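Local structure of polyketide synthase (Synechococcus sp., 4GOX) at residues H153-P158 and T191-I196; A160-F165 and A183-I188. The protein probably transfers a sulfo group from the donor PAPS to its substrate, as the sulfotransferase domain of an olefin synthase, and is seen here with the desulfated product PAP. All blocks are in the same frame, centred on the assembly; numbering follows the deposited sequence.

Interaction 1 of 2, residues H153-P158 and T191-I196; sequences HLVRHP and TSNRNI. With A3P (adenosine-3'-5'-diphosphate), chain B.
His153 meets Asn193 and Ile196 where helix 181-202 packs on strand 149-155 of the parallel sheet, in the P-loop-related sulfotransferase fold. With CG trans to the backbone N (chi1 179°), the imidazole reaches out to the helix. His153 NE2 donates to Asn193 OD1 at 2.8 Å, nearly straight, in the carbonyl plane and on a lone pair; ring and amide lie almost coplanar. Ile196 lays CG2 over one ring face, a CH-pi contact 3.6 Å from the centroid. ND1 is bonded to Tyr208 OH, so both ring nitrogens are engaged and the ring is fixed in rotation. A leucine in place of His153 would probably leave Asn193 OD1 without its N-H donor and the Tyr208 hydroxyl without its partner. Leu154 turns its side chain from the helix, but a water links its carbonyl O to Asn193 OD1. Val155 CG2 sits over the opposite face of the His153 ring, toward the rim. Past the strand, Arg156 runs extended to the bound nucleotide; its NH1 is bonded to Arg34 O and its NH2 to Leu274 O, and Arg156 NH1 and NH2 each add a weak hydrogen bond to the ribose O2' of A3P, at 3.0 and 3.2 Å.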
loop_
_atom_site.group_PDB
_atom_site.type_symbol
_atom_site.label_atom_id
_atom_site.label_comp_id
_atom_site.label_asym_id
_atom_site.label_seq_id
_atom_site.Cartn_x
_atom_site.Cartn_y
_atom_site.Cartn_z
ATOM N N HIS A 153 -0.233 -1.447 -8.533
ATOM C CA HIS A 153 -1.665 -1.511 -8.289
ATOM C C HIS A 153 -2.017 -2.980 -8.022
ATOM O O HIS A 153 -2.105 -3.780 -8.952
ATOM C CB HIS A 153 -2.436 -0.971 -9.511
ATOM C CG HIS A 153 -3.940 -1.000 -9.401
ATOM N ND1 HIS A 153 -4.745 -0.627 -10.470
ATOM C CD2 HIS A 153 -4.733 -1.265 -8.334
ATOM C CE1 HIS A 153 -5.987 -0.738 -10.032
ATOM N NE2 HIS A 153 -6.024 -1.129 -8.755
ATOM N N LEU A 154 -2.206 -3.327 -6.754
ATOM C CA LEU A 154 -2.541 -4.696 -6.369
ATOM C C LEU A 154 -4.050 -4.834 -6.374
ATOM O O LEU A 154 -4.745 -4.017 -5.772
ATOM C CB LEU A 154 -1.901 -5.050 -5.004
ATOM C CG LEU A 154 -2.288 -6.376 -4.356
ATOM C CD1 LEU A 154 -1.856 -7.570 -5.200
ATOM C CD2 LEU A 154 -1.679 -6.469 -3.002
ATOM N N VAL A 155 -4.564 -5.818 -7.127
ATOM C CA VAL A 155 -6.010 -6.019 -7.290
ATOM C C VAL A 155 -6.420 -7.387 -6.815
ATOM O O VAL A 155 -5.735 -8.377 -7.113
ATOM C CB VAL A 155 -6.515 -5.776 -8.748
ATOM C CG1 VAL A 155 -8.042 -5.685 -8.794
ATOM C CG2 VAL A 155 -5.902 -4.513 -9.358
ATOM N N ARG A 156 -7.575 -7.448 -6.117
ATOM C CA ARG A 156 -8.197 -8.696 -5.645
ATOM C C ARG A 156 -9.645 -8.721 -6.104
ATOM O O ARG A 156 -10.234 -7.666 -6.360
ATOM C CB ARG A 156 -8.073 -8.875 -4.123
ATOM C CG ARG A 156 -8.481 -10.286 -3.643
ATOM C CD ARG A 156 -8.277 -10.430 -2.152
ATOM N NE ARG A 156 -8.531 -11.793 -1.698
ATOM C CZ ARG A 156 -8.558 -12.157 -0.421
ATOM N NH1 ARG A 156 -8.390 -11.257 0.537
ATOM N NH2 ARG A 156 -8.778 -13.420 -0.091
ATOM N N HIS A 157 -10.201 -9.924 -6.255
ATOM C CA HIS A 157 -11.571 -10.180 -6.695
ATOM C C HIS A 157 -12.550 -9.382 -5.828
ATOM O O HIS A 157 -12.360 -9.390 -4.606
ATOM C CB HIS A 157 -11.871 -11.684 -6.606
ATOM C CG HIS A 157 -13.084 -12.088 -7.383
ATOM N ND1 HIS A 157 -14.359 -11.782 -6.942
ATOM C CD2 HIS A 157 -13.173 -12.732 -8.568
ATOM C CE1 HIS A 157 -15.181 -12.255 -7.867
ATOM N NE2 HIS A 157 -14.513 -12.839 -8.860
ATOM N N PRO A 158 -13.542 -8.627 -6.412
ATOM C CA PRO A 158 -14.464 -7.838 -5.564
ATOM C C PRO A 158 -15.169 -8.666 -4.466
ATOM O O PRO A 158 -15.262 -8.184 -3.332
ATOM C CB PRO A 158 -15.477 -7.256 -6.577
ATOM C CG PRO A 158 -15.371 -8.139 -7.805
ATOM C CD PRO A 158 -13.890 -8.485 -7.840
ATOM N N THR A 191 -14.295 2.367 -5.826
ATOM C CA THR A 191 -13.696 3.706 -5.752
ATOM C C THR A 191 -12.169 3.637 -5.863
ATOM O O THR A 191 -11.592 4.309 -6.720
ATOM C CB THR A 191 -14.155 4.418 -4.472
ATOM O OG1 THR A 191 -15.588 4.450 -4.481
ATOM C CG2 THR A 191 -13.556 5.821 -4.323
ATOM N N SER A 192 -11.536 2.809 -5.013
ATOM C CA SER A 192 -10.077 2.648 -4.987
ATOM C C SER A 192 -9.546 2.166 -6.317
ATOM O O SER A 192 -8.618 2.764 -6.855
ATOM C CB SER A 192 -9.644 1.656 -3.904
ATOM O OG SER A 192 -10.004 2.209 -2.659
ATOM N N ASN A 193 -10.103 1.058 -6.812
ATOM C CA ASN A 193 -9.639 0.461 -8.037
ATOM C C ASN A 193 -9.787 1.365 -9.215
ATOM O O ASN A 193 -8.853 1.458 -10.002
ATOM C CB ASN A 193 -10.203 -0.941 -8.235
ATOM C CG ASN A 193 -9.501 -1.910 -7.319
ATOM O OD1 ASN A 193 -8.282 -2.010 -7.344
ATOM N ND2 ASN A 193 -10.217 -2.522 -6.383
ATOM N N ARG A 194 -10.891 2.120 -9.285
ATOM C CA ARG A 194 -11.074 3.071 -10.379
ATOM C C ARG A 194 -10.040 4.229 -10.290
ATOM O O ARG A 194 -9.389 4.538 -11.293
ATOM C CB ARG A 194 -12.517 3.591 -10.407
ATOM C CG ARG A 194 -12.766 4.758 -11.367
ATOM C CD ARG A 194 -12.908 4.221 -12.766
ATOM N NE ARG A 194 -14.010 3.261 -12.854
ATOM C CZ ARG A 194 -14.162 2.380 -13.836
ATOM N NH1 ARG A 194 -13.273 2.312 -14.819
ATOM N NH2 ARG A 194 -15.193 1.543 -13.829
ATOM N N ASN A 195 -9.849 4.808 -9.085
ATOM C CA ASN A 195 -8.884 5.900 -8.871
ATOM C C ASN A 195 -7.454 5.489 -9.230
ATOM O O ASN A 195 -6.774 6.235 -9.931
ATOM C CB ASN A 195 -8.948 6.439 -7.445
ATOM C CG ASN A 195 -10.209 7.182 -7.108
ATOM O OD1 ASN A 195 -10.843 7.751 -7.959
ATOM N ND2 ASN A 195 -10.572 7.252 -5.847
ATOM N N ILE A 196 -7.022 4.293 -8.796
ATOM C CA ILE A 196 -5.663 3.793 -9.064
ATOM C C ILE A 196 -5.469 3.515 -10.550
ATOM O O ILE A 196 -4.445 3.906 -11.120
ATOM C CB ILE A 196 -5.233 2.601 -8.167
ATOM C CG1 ILE A 196 -5.426 2.923 -6.668
ATOM C CG2 ILE A 196 -3.762 2.245 -8.440
ATOM C CD1 ILE A 196 -5.578 1.660 -5.830
HETATM P P1 A3P B . -8.503 -12.235 5.302
HETATM O O1P A3P B . -9.760 -11.491 5.681
HETATM O O2P A3P B . -7.601 -12.459 6.498
HETATM O O3P A3P B . -8.699 -13.406 4.378
HETATM P P2 A3P B . -4.649 -6.425 3.270
HETATM O O4P A3P B . -4.575 -5.616 2.006
HETATM O O5P A3P B . -5.635 -5.970 4.302
HETATM O O6P A3P B . -3.283 -6.769 3.815
HETATM O "O5'" A3P B . -5.223 -7.856 2.829
HETATM C "C5'" A3P B . -5.675 -8.804 3.810
HETATM C "C4'" A3P B . -5.866 -10.159 3.139
HETATM O "O4'" A3P B . -4.657 -10.653 2.576
HETATM C "C3'" A3P B . -6.301 -11.271 4.073
HETATM O "O3'" A3P B . -7.696 -11.199 4.348
HETATM C "C2'" A3P B . -5.889 -12.523 3.328
HETATM O "O2'" A3P B . -6.929 -13.020 2.482
HETATM C "C1'" A3P B . -4.720 -12.077 2.464
HETATM N N9 A3P B . -3.502 -12.694 3.039
HETATM C C8 A3P B . -2.901 -12.316 4.204
HETATM N N7 A3P B . -1.838 -13.107 4.476
HETATM C C5 A3P B . -1.760 -14.007 3.478
HETATM C C6 A3P B . -0.887 -15.157 3.173
HETATM N N6 A3P B . 0.136 -15.433 4.002
HETATM N N1 A3P B . -1.122 -15.861 2.037
HETATM C C2 A3P B . -2.137 -15.551 1.191
HETATM N N3 A3P B . -3.002 -14.537 1.429
HETATM C C4 A3P B . -2.860 -13.742 2.531
HETATM O O HOH W 1 -7.063 -3.069 -5.309
HETATM O O HOH W 2 -8.644 -5.077 -4.698
#

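Interaction 2 of 2, residues A160-F165 and A183-I188; sequences AVIESF and ALAESI. With A3P (adenosine-3'-5'-diphosphate), chain B.
Phe165 turns its ring onto helix 181-202, with Ala185 over one face and Ile188 beyond. CG stands trans to the backbone N (chi1 -172°), which directs the ring at helix 181-202. The Ala185 CA sits over the face, a CH-pi contact 4.2 Å from the ring centroid, and Ala185 CB lies 3.4 Å from Phe165 CD1. At the far end of the ring, Phe165 CZ meets Ile188 CD1 at 3.5 Å, the two side chains crossing at about a right angle, and Leu184 CG approaches Phe165 CE1 more loosely. One turn earlier, Ile162 lies alongside Glu186, both pointing the same way, with Ile162 CD1 3.8 Å from Glu186 CB. Ile162 meets the CB and backbone of Glu186, while the carboxylate turns elsewhere: OE1 is bonded to Gln288 N and Thr291 OG1. The methyl of Ala185 thus fits between Ile162 and Phe165; the axes of segments 160-165 and 183-188 approach to 8.8 Å at 133°, a closeness consistent with alanine at this position. Next to Phe165 in sequence, Ser164 faces the nucleotide instead, and Ser164 OG donates to the phosphate oxygen O1P of A3P at 2.7 Å; Arg34 NE is bonded to the same hydroxyl. The same helix that packs through Ile162 and Phe165 carries Ser164 to the 3'-phosphate, part of the PAPS-binding site of sulfotransferases.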
loop_
_atom_site.group_PDB
_atom_site.type_symbol
_atom_site.label_atom_id
_atom_site.label_comp_id
_atom_site.label_asym_id
_atom_site.label_seq_id
_atom_site.Cartn_x
_atom_site.Cartn_y
_atom_site.Cartn_z
ATOM N N ALA A 160 -14.113 -11.430 -2.876
ATOM C CA ALA A 160 -13.167 -11.754 -1.799
ATOM C C ALA A 160 -12.932 -10.551 -0.910
ATOM O O ALA A 160 -12.950 -10.696 0.303
ATOM C CB ALA A 160 -11.858 -12.251 -2.372
ATOM N N VAL A 161 -12.783 -9.345 -1.507
ATOM C CA VAL A 161 -12.597 -8.110 -0.734
ATOM C C VAL A 161 -13.846 -7.830 0.149
ATOM O O VAL A 161 -13.702 -7.583 1.348
ATOM C CB VAL A 161 -12.233 -6.921 -1.649
ATOM C CG1 VAL A 161 -12.402 -5.585 -0.929
ATOM C CG2 VAL A 161 -10.818 -7.072 -2.208
ATOM N N ILE A 162 -15.048 -7.910 -0.451
ATOM C CA ILE A 162 -16.343 -7.654 0.198
ATOM C C ILE A 162 -16.540 -8.565 1.398
ATOM O O ILE A 162 -16.788 -8.065 2.492
ATOM C CB ILE A 162 -17.549 -7.665 -0.792
ATOM C CG1 ILE A 162 -17.465 -6.477 -1.763
ATOM C CG2 ILE A 162 -18.885 -7.643 -0.029
ATOM C CD1 ILE A 162 -18.229 -6.651 -3.070
ATOM N N GLU A 163 -16.377 -9.880 1.200
ATOM C CA GLU A 163 -16.489 -10.892 2.249
ATOM C C GLU A 163 -15.523 -10.585 3.413
ATOM O O GLU A 163 -15.955 -10.566 4.566
ATOM C CB GLU A 163 -16.228 -12.287 1.647
ATOM C CG GLU A 163 -16.480 -13.450 2.597
ATOM C CD GLU A 163 -15.381 -13.732 3.604
ATOM O OE1 GLU A 163 -14.191 -13.718 3.214
ATOM O OE2 GLU A 163 -15.712 -13.937 4.794
ATOM N N SER A 164 -14.237 -10.328 3.103
ATOM C CA SER A 164 -13.199 -10.028 4.094
ATOM C C SER A 164 -13.459 -8.728 4.857
ATOM O O SER A 164 -13.297 -8.694 6.076
ATOM C CB SER A 164 -11.829 -9.976 3.431
ATOM O OG SER A 164 -10.895 -9.445 4.350
ATOM N N PHE A 165 -13.852 -7.662 4.133
ATOM C CA PHE A 165 -14.151 -6.340 4.689
ATOM C C PHE A 165 -15.332 -6.426 5.661
ATOM O O PHE A 165 -15.315 -5.759 6.702
ATOM C CB PHE A 165 -14.440 -5.343 3.560
ATOM C CG PHE A 165 -14.571 -3.907 3.988
ATOM C CD1 PHE A 165 -15.800 -3.396 4.399
ATOM C CD2 PHE A 165 -13.481 -3.053 3.945
ATOM C CE1 PHE A 165 -15.939 -2.051 4.747
ATOM C CE2 PHE A 165 -13.614 -1.714 4.307
ATOM C CZ PHE A 165 -14.845 -1.222 4.707
ATOM N N ALA A 183 -22.558 -2.793 0.738
ATOM C CA ALA A 183 -22.557 -1.711 -0.246
ATOM C C ALA A 183 -21.326 -0.831 -0.055
ATOM O O ALA A 183 -20.682 -0.449 -1.038
ATOM C CB ALA A 183 -23.830 -0.881 -0.126
ATOM N N LEU A 184 -20.962 -0.561 1.213
ATOM C CA LEU A 184 -19.784 0.241 1.539
ATOM C C LEU A 184 -18.491 -0.473 1.111
ATOM O O LEU A 184 -17.634 0.154 0.498
ATOM C CB LEU A 184 -19.793 0.647 3.027
ATOM C CG LEU A 184 -18.528 1.314 3.611
ATOM C CD1 LEU A 184 -18.204 2.646 2.904
ATOM C CD2 LEU A 184 -18.683 1.537 5.107
ATOM N N ALA A 185 -18.380 -1.783 1.379
ATOM C CA ALA A 185 -17.225 -2.595 0.991
ATOM C C ALA A 185 -17.071 -2.575 -0.542
ATOM O O ALA A 185 -15.979 -2.304 -1.045
ATOM C CB ALA A 185 -17.394 -4.029 1.489
ATOM N N GLU A 186 -18.187 -2.812 -1.271
ATOM C CA GLU A 186 -18.227 -2.785 -2.734
ATOM C C GLU A 186 -17.787 -1.396 -3.228
ATOM O O GLU A 186 -16.934 -1.298 -4.112
ATOM C CB GLU A 186 -19.643 -3.099 -3.225
ATOM C CG GLU A 186 -19.758 -3.003 -4.737
ATOM C CD GLU A 186 -21.093 -3.392 -5.326
ATOM O OE1 GLU A 186 -21.252 -3.226 -6.551
ATOM O OE2 GLU A 186 -22.009 -3.769 -4.564
ATOM N N SER A 187 -18.373 -0.334 -2.646
ATOM C CA SER A 187 -18.046 1.050 -2.980
ATOM C C SER A 187 -16.569 1.352 -2.822
ATOM O O SER A 187 -15.983 1.938 -3.733
ATOM C CB SER A 187 -18.868 2.019 -2.150
ATOM O OG SER A 187 -20.149 2.065 -2.748
ATOM N N ILE A 188 -15.975 0.938 -1.689
ATOM C CA ILE A 188 -14.559 1.125 -1.408
ATOM C C ILE A 188 -13.686 0.376 -2.420
ATOM O O ILE A 188 -12.756 0.973 -2.951
ATOM C CB ILE A 188 -14.194 0.798 0.071
ATOM C CG1 ILE A 188 -14.849 1.834 1.028
ATOM C CG2 ILE A 188 -12.669 0.827 0.266
ATOM C CD1 ILE A 188 -14.672 1.486 2.516
HETATM P P1 A3P B . -8.503 -12.235 5.302
HETATM O O1P A3P B . -9.760 -11.491 5.681
HETATM O O2P A3P B . -7.601 -12.459 6.498
HETATM O O3P A3P B . -8.699 -13.406 4.378
HETATM P P2 A3P B . -4.649 -6.425 3.270
HETATM O O4P A3P B . -4.575 -5.616 2.006
HETATM O O5P A3P B . -5.635 -5.970 4.302
HETATM O O6P A3P B . -3.283 -6.769 3.815
HETATM O "O5'" A3P B . -5.223 -7.856 2.829
HETATM C "C5'" A3P B . -5.675 -8.804 3.810
HETATM C "C4'" A3P B . -5.866 -10.159 3.139
HETATM O "O4'" A3P B . -4.657 -10.653 2.576
HETATM C "C3'" A3P B . -6.301 -11.271 4.073
HETATM O "O3'" A3P B . -7.696 -11.199 4.348
HETATM C "C2'" A3P B . -5.889 -12.523 3.328
HETATM O "O2'" A3P B . -6.929 -13.020 2.482
HETATM C "C1'" A3P B . -4.720 -12.077 2.464
HETATM N N9 A3P B . -3.502 -12.694 3.039
HETATM C C8 A3P B . -2.901 -12.316 4.204
HETATM N N7 A3P B . -1.838 -13.107 4.476
HETATM C C5 A3P B . -1.760 -14.007 3.478
HETATM C C6 A3P B . -0.887 -15.157 3.173
HETATM N N6 A3P B . 0.136 -15.433 4.002
HETATM N N1 A3P B . -1.122 -15.861 2.037
HETATM C C2 A3P B . -2.137 -15.551 1.191
HETATM N N3 A3P B . -3.002 -14.537 1.429
HETATM C C4 A3P B . -2.860 -13.742 2.531
#

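In the fold
From the N terminus, the chain reaches strand 149-155, which lies between strands 26-30 and 208-212 in the parallel sheet, and runs through Arg156 into helix 158-167. After that helix comes a linker, partly unmodelled, and then helix 181-202. Interaction 2 closes the inner loop, folding the start of helix 181-202 against helix 158-167. Further along this helix, interaction 1 closes the outer loop on the strand, so the two contacts nest without crossing. Their centres are 11 Å apart, and they touch where Arg156 CB packs on Val161 CG2 at 3.8 Å. Helix 181-202 thereby ties sheet and helix 158-167 together, while both contacts supply a residue to the nucleotide.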